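Collagen adhesin (Enterococcus faecalis, PDB 2OKM) probably binds collagen as a cell-wall-anchored surface adhesin, the chain here being its collagen-binding subdomain, the N2 region. Local coordinates at residues R2-F7 / N27-D32; Q48-S53 / R105-I110; D57-K62 / F99-V104. All blocks are in the same frame, centred on the assembly; numbering follows the deposited sequence.

How the contacts relate
From the N terminus, contact 1 closes first: residues 2-7, entering strand 7-12, meet 27-32, the loop that follows its partner strand 19-26. Contact 2 opens next, joining 48-53 to 105-110, and contact 3, joining 57-62 to 99-104, nests inside the loop so closed. Contacts 2 and 3 share strand 101-110: strand 47-49 pairs with its C-terminal half and strand 55-59 with its N-terminal half, so both strands join the same sheet along one flank of 101-110. Contact 3 touches contact 1, whose centre is about 10 Å away, through S31 and F99; contact 2 lies about 25 Å from contact 1, centre to centre, across the chain's middle.

Contact 1: residues R2-F7 / N27-D32; sequences RDYPFF and NLNKSD. With SO4 (sulfate ion), chain B.
L28 lays its CD2 methyl over one face of the Y4 ring. The methyl carbon CD2 of L28 is 3.9 Å from the centroid of the Y4 ring and 11° off its normal, the geometry of a CH-pi contact. Y4 reaches this place because its CG stands anti to the carbonyl carbon (chi1 -65°), with CB directed at the 27-32 loop.

OD1 of N29 lies at the edge of the same ring, near its plane, and the amide uses both ends on the backbone of the other segment. OD1 of N29 receives the N-H of Y4 at 2.8 Å, in the carbonyl plane and on a lone pair. ND2 of N29 gives a proton to O of R2, also at 2.8 Å, with the acceptor tilted from the amide plane. Two bonds of opposite sense thus fix the rotation of this amide. A water accepts from N29 N and lies within hydrogen-bonding distance of N29 OD1 and P5 O, though it has more acceptors in reach than protons to give.

The loop holding N29 is a type I beta turn from N27 to K30, just beyond strand 19-26, and the 2-7 segment runs beside it into strand 7-12, the partner of 19-26 in an antiparallel sheet. At the sheet end of the contact, N27 N binds O of F6 at 2.7 Å. The F6 ring and the N27 amide are inclined by 32°, CE1 of F6 lying 3.5 Å from OD1 of N27. That OD1 accepts from S31 N, while ND2 of N27 donates to S31 O. F6 also stacks on Y128, and its backbone N donates to an oxygen of a sulfate ion that probably came from the crystallisation liquor.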
# COMPACT_ATOMS: atom_id res chain seq x y z
N ARG A 2 16.29 6.62 -9.24
CA ARG A 2 16.58 6.16 -7.89
C ARG A 2 16.28 4.68 -7.69
O ARG A 2 15.32 4.14 -8.25
CB ARG A 2 15.81 7.01 -6.88
CG ARG A 2 16.27 8.45 -6.85
CD ARG A 2 15.56 9.27 -5.78
NE ARG A 2 16.09 10.63 -5.72
CZ ARG A 2 15.49 11.70 -6.24
NH1 ARG A 2 14.31 11.57 -6.85
NH2 ARG A 2 16.06 12.89 -6.15
N ASP A 3 17.12 4.03 -6.89
CA ASP A 3 17.02 2.61 -6.58
C ASP A 3 16.16 2.42 -5.33
O ASP A 3 16.62 2.65 -4.21
CB ASP A 3 18.44 2.06 -6.37
CG ASP A 3 18.46 0.63 -5.88
OD1 ASP A 3 17.41 -0.04 -5.88
OD2 ASP A 3 19.56 0.17 -5.52
N TYR A 4 14.92 2.00 -5.53
CA TYR A 4 13.99 1.79 -4.42
C TYR A 4 13.80 0.31 -4.14
O TYR A 4 14.08 -0.54 -4.99
CB TYR A 4 12.61 2.37 -4.75
CG TYR A 4 12.56 3.87 -4.92
CD1 TYR A 4 12.58 4.72 -3.81
CD2 TYR A 4 12.46 4.45 -6.18
CE1 TYR A 4 12.51 6.10 -3.95
CE2 TYR A 4 12.39 5.84 -6.34
CZ TYR A 4 12.42 6.65 -5.22
OH TYR A 4 12.34 8.02 -5.37
N PRO A 5 13.33 -0.04 -2.93
CA PRO A 5 13.13 -1.47 -2.69
C PRO A 5 11.90 -1.84 -3.51
O PRO A 5 11.20 -0.95 -3.99
CB PRO A 5 12.86 -1.54 -1.19
CG PRO A 5 12.27 -0.19 -0.88
CD PRO A 5 13.10 0.75 -1.71
N PHE A 6 11.66 -3.13 -3.70
CA PHE A 6 10.49 -3.54 -4.46
C PHE A 6 9.25 -3.01 -3.75
O PHE A 6 8.26 -2.65 -4.39
CB PHE A 6 10.39 -5.06 -4.57
CG PHE A 6 9.20 -5.51 -5.35
CD1 PHE A 6 9.20 -5.46 -6.74
CD2 PHE A 6 8.04 -5.93 -4.70
CE1 PHE A 6 8.07 -5.81 -7.48
CE2 PHE A 6 6.91 -6.29 -5.43
CZ PHE A 6 6.92 -6.23 -6.81
N PHE A 7 9.30 -2.99 -2.43
CA PHE A 7 8.18 -2.49 -1.65
C PHE A 7 8.58 -1.83 -0.35
O PHE A 7 9.47 -2.29 0.36
CB PHE A 7 7.19 -3.62 -1.33
CG PHE A 7 6.03 -3.16 -0.47
CD1 PHE A 7 6.08 -3.26 0.91
CD2 PHE A 7 4.92 -2.57 -1.06
CE1 PHE A 7 5.04 -2.77 1.71
CE2 PHE A 7 3.87 -2.08 -0.28
CZ PHE A 7 3.93 -2.18 1.10
N ASN A 27 6.76 -1.57 -6.41
CA ASN A 27 7.53 -1.70 -7.64
C ASN A 27 7.84 -0.36 -8.32
O ASN A 27 7.63 -0.21 -9.52
CB ASN A 27 6.76 -2.63 -8.59
CG ASN A 27 7.59 -3.12 -9.75
OD1 ASN A 27 8.82 -3.21 -9.67
ND2 ASN A 27 6.92 -3.46 -10.85
N LEU A 28 8.36 0.60 -7.56
CA LEU A 28 8.67 1.91 -8.11
C LEU A 28 9.69 1.85 -9.25
O LEU A 28 9.69 2.71 -10.14
CB LEU A 28 9.16 2.86 -7.01
CG LEU A 28 8.07 3.61 -6.23
CD1 LEU A 28 7.06 2.64 -5.66
CD2 LEU A 28 8.71 4.43 -5.12
N ASN A 29 10.55 0.84 -9.25
CA ASN A 29 11.53 0.72 -10.32
C ASN A 29 10.98 0.00 -11.54
O ASN A 29 11.70 -0.25 -12.51
CB ASN A 29 12.80 0.04 -9.83
CG ASN A 29 13.63 0.95 -8.95
OD1 ASN A 29 13.59 0.86 -7.73
ND2 ASN A 29 14.38 1.87 -9.57
N LYS A 30 9.70 -0.33 -11.48
CA LYS A 30 9.01 -0.97 -12.58
C LYS A 30 9.69 -2.23 -13.10
O LYS A 30 9.96 -2.36 -14.30
CB LYS A 30 8.83 0.04 -13.72
CG LYS A 30 8.01 1.27 -13.30
CD LYS A 30 7.95 2.31 -14.40
CE LYS A 30 8.72 3.58 -14.01
NZ LYS A 30 7.82 4.76 -13.78
N SER A 31 9.95 -3.17 -12.20
CA SER A 31 10.56 -4.45 -12.56
C SER A 31 9.46 -5.37 -13.08
O SER A 31 8.27 -5.09 -12.90
CB SER A 31 11.20 -5.10 -11.34
OG SER A 31 12.16 -4.25 -10.73
N ASP A 32 9.85 -6.45 -13.72
CA ASP A 32 8.88 -7.42 -14.21
C ASP A 32 8.54 -8.27 -12.98
O ASP A 32 9.30 -8.29 -12.01
CB ASP A 32 9.50 -8.30 -15.30
CG ASP A 32 8.47 -9.11 -16.07
OD1 ASP A 32 8.88 -9.88 -16.96
OD2 ASP A 32 7.26 -8.97 -15.79
S SO4 B . 14.79 -4.79 -2.00
O1 SO4 B . 15.55 -3.56 -2.32
O2 SO4 B . 15.65 -5.97 -2.17
O3 SO4 B . 14.32 -4.71 -0.61
O4 SO4 B . 13.63 -4.90 -2.90
O HOH W 1 11.40 -0.63 -6.92

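Contact 2: residues Q48-S53 / R105-I110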
# COMPACT_ATOMS: atom_id res chain seq x y z
N GLN A 48 -8.25 4.44 12.87
CA GLN A 48 -9.42 3.82 12.28
C GLN A 48 -9.28 4.01 10.78
O GLN A 48 -9.35 5.12 10.27
CB GLN A 48 -10.71 4.46 12.79
CG GLN A 48 -11.08 3.96 14.18
CD GLN A 48 -11.35 2.46 14.20
OE1 GLN A 48 -11.15 1.80 15.22
NE2 GLN A 48 -11.80 1.92 13.07
N LEU A 49 -9.06 2.90 10.08
CA LEU A 49 -8.89 2.91 8.64
C LEU A 49 -10.08 3.53 7.90
O LEU A 49 -11.23 3.19 8.16
CB LEU A 49 -8.67 1.48 8.15
CG LEU A 49 -8.51 1.28 6.64
CD1 LEU A 49 -7.26 1.99 6.15
CD2 LEU A 49 -8.42 -0.21 6.35
N ASN A 50 -9.78 4.44 6.97
CA ASN A 50 -10.81 5.08 6.16
C ASN A 50 -10.91 4.23 4.90
O ASN A 50 -10.20 4.46 3.92
CB ASN A 50 -10.39 6.52 5.83
CG ASN A 50 -10.25 7.40 7.07
OD1 ASN A 50 -9.55 8.41 7.06
ND2 ASN A 50 -10.94 7.02 8.14
N LYS A 51 -11.79 3.23 4.92
CA LYS A 51 -11.94 2.31 3.80
C LYS A 51 -12.32 2.90 2.45
O LYS A 51 -12.15 2.25 1.42
CB LYS A 51 -12.95 1.21 4.16
CG LYS A 51 -12.52 0.34 5.31
CD LYS A 51 -13.52 -0.77 5.54
CE LYS A 51 -13.12 -1.64 6.71
NZ LYS A 51 -14.11 -2.74 6.90
N GLU A 52 -12.84 4.12 2.45
CA GLU A 52 -13.23 4.76 1.19
C GLU A 52 -12.20 5.77 0.71
O GLU A 52 -12.45 6.51 -0.25
CB GLU A 52 -14.58 5.46 1.36
CG GLU A 52 -15.69 4.55 1.87
CD GLU A 52 -17.00 5.29 2.08
OE1 GLU A 52 -17.02 6.26 2.87
OE2 GLU A 52 -18.01 4.90 1.46
N SER A 53 -11.04 5.81 1.36
CA SER A 53 -10.00 6.78 1.01
C SER A 53 -8.94 6.35 0.00
O SER A 53 -8.15 7.17 -0.45
CB SER A 53 -9.28 7.23 2.29
OG SER A 53 -8.47 6.19 2.81
N ARG A 105 -2.42 5.32 -1.86
CA ARG A 105 -2.61 6.31 -0.82
C ARG A 105 -3.92 6.05 -0.10
O ARG A 105 -4.94 5.78 -0.73
CB ARG A 105 -2.65 7.73 -1.42
CG ARG A 105 -1.32 8.25 -1.97
CD ARG A 105 -1.51 9.65 -2.54
NE ARG A 105 -0.24 10.29 -2.90
CZ ARG A 105 0.49 9.98 -3.97
NH1 ARG A 105 0.08 9.05 -4.82
NH2 ARG A 105 1.64 10.61 -4.19
N TYR A 106 -3.89 6.12 1.22
CA TYR A 106 -5.10 5.96 2.02
C TYR A 106 -4.86 6.62 3.36
O TYR A 106 -3.72 6.85 3.75
CB TYR A 106 -5.49 4.48 2.19
CG TYR A 106 -4.55 3.65 3.03
CD1 TYR A 106 -4.71 3.55 4.42
CD2 TYR A 106 -3.49 2.95 2.44
CE1 TYR A 106 -3.86 2.77 5.19
CE2 TYR A 106 -2.63 2.17 3.21
CZ TYR A 106 -2.82 2.08 4.58
OH TYR A 106 -1.97 1.31 5.34
N THR A 107 -5.94 6.94 4.06
CA THR A 107 -5.80 7.58 5.36
C THR A 107 -6.49 6.79 6.45
O THR A 107 -7.30 5.90 6.19
CB THR A 107 -6.43 8.98 5.36
OG1 THR A 107 -7.78 8.90 4.91
CG2 THR A 107 -5.64 9.92 4.46
N SER A 108 -6.14 7.13 7.68
CA SER A 108 -6.76 6.54 8.84
C SER A 108 -7.06 7.70 9.75
O SER A 108 -6.31 8.68 9.78
CB SER A 108 -5.83 5.54 9.51
OG SER A 108 -5.71 4.39 8.71
N THR A 109 -8.17 7.61 10.46
CA THR A 109 -8.56 8.65 11.39
C THR A 109 -7.88 8.36 12.73
O THR A 109 -7.86 7.21 13.17
CB THR A 109 -10.09 8.67 11.59
OG1 THR A 109 -10.72 9.00 10.35
CG2 THR A 109 -10.48 9.70 12.65
N ILE A 110 -7.33 9.40 13.34
CA ILE A 110 -6.67 9.25 14.63
C ILE A 110 -7.72 9.32 15.72
O ILE A 110 -8.50 10.27 15.79
CB ILE A 110 -5.63 10.37 14.84
CG1 ILE A 110 -4.55 10.29 13.77
CG2 ILE A 110 -5.03 10.26 16.23
CD1 ILE A 110 -3.56 11.44 13.78
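Backbone hydrogen bonds join Q48 to T109 in both directions: N of Q48 to O of T109, and N of T109 to O of Q48, each 2.8 Å long. This is the hydrogen-bonded pair of an antiparallel bridge. L49 and S108 form the adjoining non-hydrogen-bonded pair, and a third main-chain bond runs from N50 N to T107 O.

Side-chain hydrogen bonds take over where the pairing stops. The N50 amide spans two threonines that project from the same face of strand 101-110. Its OD1 accepts from OG1 of T107 at 2.8 Å, in the carbonyl plane and on a lone pair; its ND2 donates to OG1 of T109 at 3.0 Å, with the acceptor only 5° out of the amide plane. With CG anti to the carbonyl carbon (chi1 -63°), the amide is brought over the strand, and opposed bonds at its two ends set which way round it lies.

In the fold, the short strand 47-49 lies along the C-terminal half of strand 101-110, and a type I beta turn from N50 to S53 leads the chain on toward strand 55-59, which pairs further back on that same strand. The S53 hydroxyl joins the turn to the strand: OG of S53 accepts the N-H of T107 at 2.9 Å, nearly straight at 172°, and donates to O of N50. That carbonyl oxygen receives S53 N as well, so two donors converge on it.

Apolar contact lies on the other face. CD1 of L49 comes within 3.5 Å of CD1 of Y106, the two side chains crossing at about a right angle. The Y106 ring stacks on F54 and meets F88 edge-to-face, while its hydroxyl is hydrogen-bonded to K9 NZ. S108 OG pairs with NE2 of Q43.

Contact 3: residues D57-K62 / F99-V104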
# COMPACT_ATOMS: atom_id res chain seq x y z
N ASP A 57 -1.99 5.39 -7.72
CA ASP A 57 -1.12 6.16 -8.61
C ASP A 57 -0.36 5.10 -9.39
O ASP A 57 0.63 4.55 -8.90
CB ASP A 57 -0.18 6.98 -7.72
CG ASP A 57 0.78 7.85 -8.51
OD1 ASP A 57 0.88 7.69 -9.74
OD2 ASP A 57 1.46 8.68 -7.86
N ILE A 58 -0.83 4.81 -10.61
CA ILE A 58 -0.26 3.75 -11.44
C ILE A 58 0.56 4.28 -12.61
O ILE A 58 0.06 5.05 -13.43
CB ILE A 58 -1.39 2.85 -11.98
CG1 ILE A 58 -2.34 2.50 -10.83
CG2 ILE A 58 -0.82 1.58 -12.59
CD1 ILE A 58 -3.52 1.65 -11.25
N VAL A 59 1.81 3.83 -12.71
CA VAL A 59 2.70 4.32 -13.76
C VAL A 59 3.54 3.27 -14.48
O VAL A 59 4.13 2.39 -13.85
CB VAL A 59 3.68 5.38 -13.18
CG1 VAL A 59 4.57 5.92 -14.29
CG2 VAL A 59 2.91 6.51 -12.51
N ASN A 60 3.58 3.37 -15.80
CA ASN A 60 4.43 2.50 -16.61
C ASN A 60 4.90 3.35 -17.79
O ASN A 60 4.54 4.53 -17.88
CB ASN A 60 3.73 1.21 -17.06
CG ASN A 60 2.47 1.45 -17.84
OD1 ASN A 60 2.40 2.33 -18.69
ND2 ASN A 60 1.45 0.63 -17.58
N ASP A 61 5.70 2.77 -18.68
CA ASP A 61 6.21 3.54 -19.82
C ASP A 61 5.16 3.86 -20.89
O ASP A 61 5.49 4.44 -21.93
CB ASP A 61 7.41 2.83 -20.46
CG ASP A 61 7.07 1.43 -20.97
OD1 ASP A 61 5.88 1.08 -21.02
OD2 ASP A 61 8.02 0.70 -21.34
N LYS A 62 3.91 3.50 -20.62
CA LYS A 62 2.84 3.76 -21.57
C LYS A 62 1.93 4.89 -21.07
O LYS A 62 1.49 5.73 -21.85
CB LYS A 62 1.99 2.50 -21.77
CG LYS A 62 2.74 1.34 -22.40
CD LYS A 62 1.88 0.08 -22.46
CE LYS A 62 1.61 -0.48 -21.07
NZ LYS A 62 0.78 -1.72 -21.11
N PHE A 99 6.25 -4.41 -14.97
CA PHE A 99 6.87 -3.14 -15.35
C PHE A 99 6.02 -1.93 -14.98
O PHE A 99 6.09 -0.87 -15.62
CB PHE A 99 7.15 -3.11 -16.86
CG PHE A 99 7.85 -4.34 -17.36
CD1 PHE A 99 7.16 -5.29 -18.11
CD2 PHE A 99 9.19 -4.55 -17.08
CE1 PHE A 99 7.81 -6.45 -18.56
CE2 PHE A 99 9.85 -5.70 -17.52
CZ PHE A 99 9.15 -6.65 -18.27
N THR A 100 5.23 -2.07 -13.92
CA THR A 100 4.34 -1.01 -13.50
C THR A 100 4.44 -0.73 -12.00
O THR A 100 4.47 -1.65 -11.19
CB THR A 100 2.88 -1.37 -13.86
OG1 THR A 100 2.78 -1.60 -15.27
CG2 THR A 100 1.92 -0.26 -13.47
N SER A 101 4.48 0.55 -11.64
CA SER A 101 4.56 0.93 -10.23
C SER A 101 3.21 1.39 -9.72
O SER A 101 2.39 1.92 -10.48
CB SER A 101 5.59 2.04 -10.03
OG SER A 101 5.20 3.23 -10.69
N PHE A 102 2.97 1.18 -8.43
CA PHE A 102 1.73 1.59 -7.80
C PHE A 102 2.02 2.31 -6.49
O PHE A 102 2.76 1.79 -5.66
CB PHE A 102 0.87 0.37 -7.42
CG PHE A 102 0.51 -0.53 -8.57
CD1 PHE A 102 -0.75 -0.45 -9.17
CD2 PHE A 102 1.42 -1.47 -9.05
CE1 PHE A 102 -1.09 -1.30 -10.23
CE2 PHE A 102 1.08 -2.33 -10.09
CZ PHE A 102 -0.17 -2.24 -10.69
N ILE A 103 1.49 3.51 -6.33
CA ILE A 103 1.63 4.19 -5.05
C ILE A 103 0.19 4.23 -4.55
O ILE A 103 -0.67 4.89 -5.14
CB ILE A 103 2.20 5.60 -5.17
CG1 ILE A 103 3.68 5.52 -5.58
CG2 ILE A 103 2.08 6.33 -3.82
CD1 ILE A 103 4.35 6.86 -5.79
N VAL A 104 -0.07 3.48 -3.49
CA VAL A 104 -1.40 3.41 -2.92
C VAL A 104 -1.48 4.39 -1.76
O VAL A 104 -0.71 4.30 -0.81
CB VAL A 104 -1.72 1.99 -2.39
CG1 VAL A 104 -3.19 1.90 -1.98
CG2 VAL A 104 -1.41 0.96 -3.47
O HOH W 2 3.49 4.84 -9.20
O HOH W 3 6.93 0.18 -18.02
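I58 meets T100 and F102 on one face of the strand pair. CG2 of I58 is pressed against CG2 of T100 at 3.4 Å, tighter than a usual van der Waals contact, and lies 3.7 Å from CE1 of F102. Both branches of I58 share the aromatic contact: CG1 sits beside CD1 of F102, while CG2, anti to the backbone N, reaches T100 and the ring's CE1 corner.

On the reverse face D57 and I103 run side by side and point the same way, CB of D57 being 3.8 Å from CB of I103. V59 and S101 follow on this side, CB of V59 facing OG of S101. Between the strands a water donates to O of D57 and is hydrogen-bonded to OG of S101.

The backbone sets these positions. D57 with I103 and V59 with S101 are hydrogen-bonded pairs, each linked by two N-H...O bonds, and I58 with F102 is the non-hydrogen-bonded pair between them. The axes of segments 57-59 and 101-104 approach to 4.7 Å, with their N-to-C directions 171° apart, so these two pieces run nearly antiparallel; they belong to strand 55-59 and to the N-terminal half of strand 101-110. That strand has 19-26 on its other flank, where F102 and V104 bond to V26 and L24. CA-H...O contacts reinforce the pairing, among them I58 CA to S101 O at 3.4 Å.

A second water accepts from D61 N and donates to O of F99. Further out, N60 begins an Asx turn: its OD1 takes the N-H of K62 at 2.7 Å and is also bonded by E63 N, while its ND2 makes only a weak bond to OG1 of T100. The stronger partner of that hydroxyl is O of R98. Beyond the F102 ring lies F92, their planes about 50° apart.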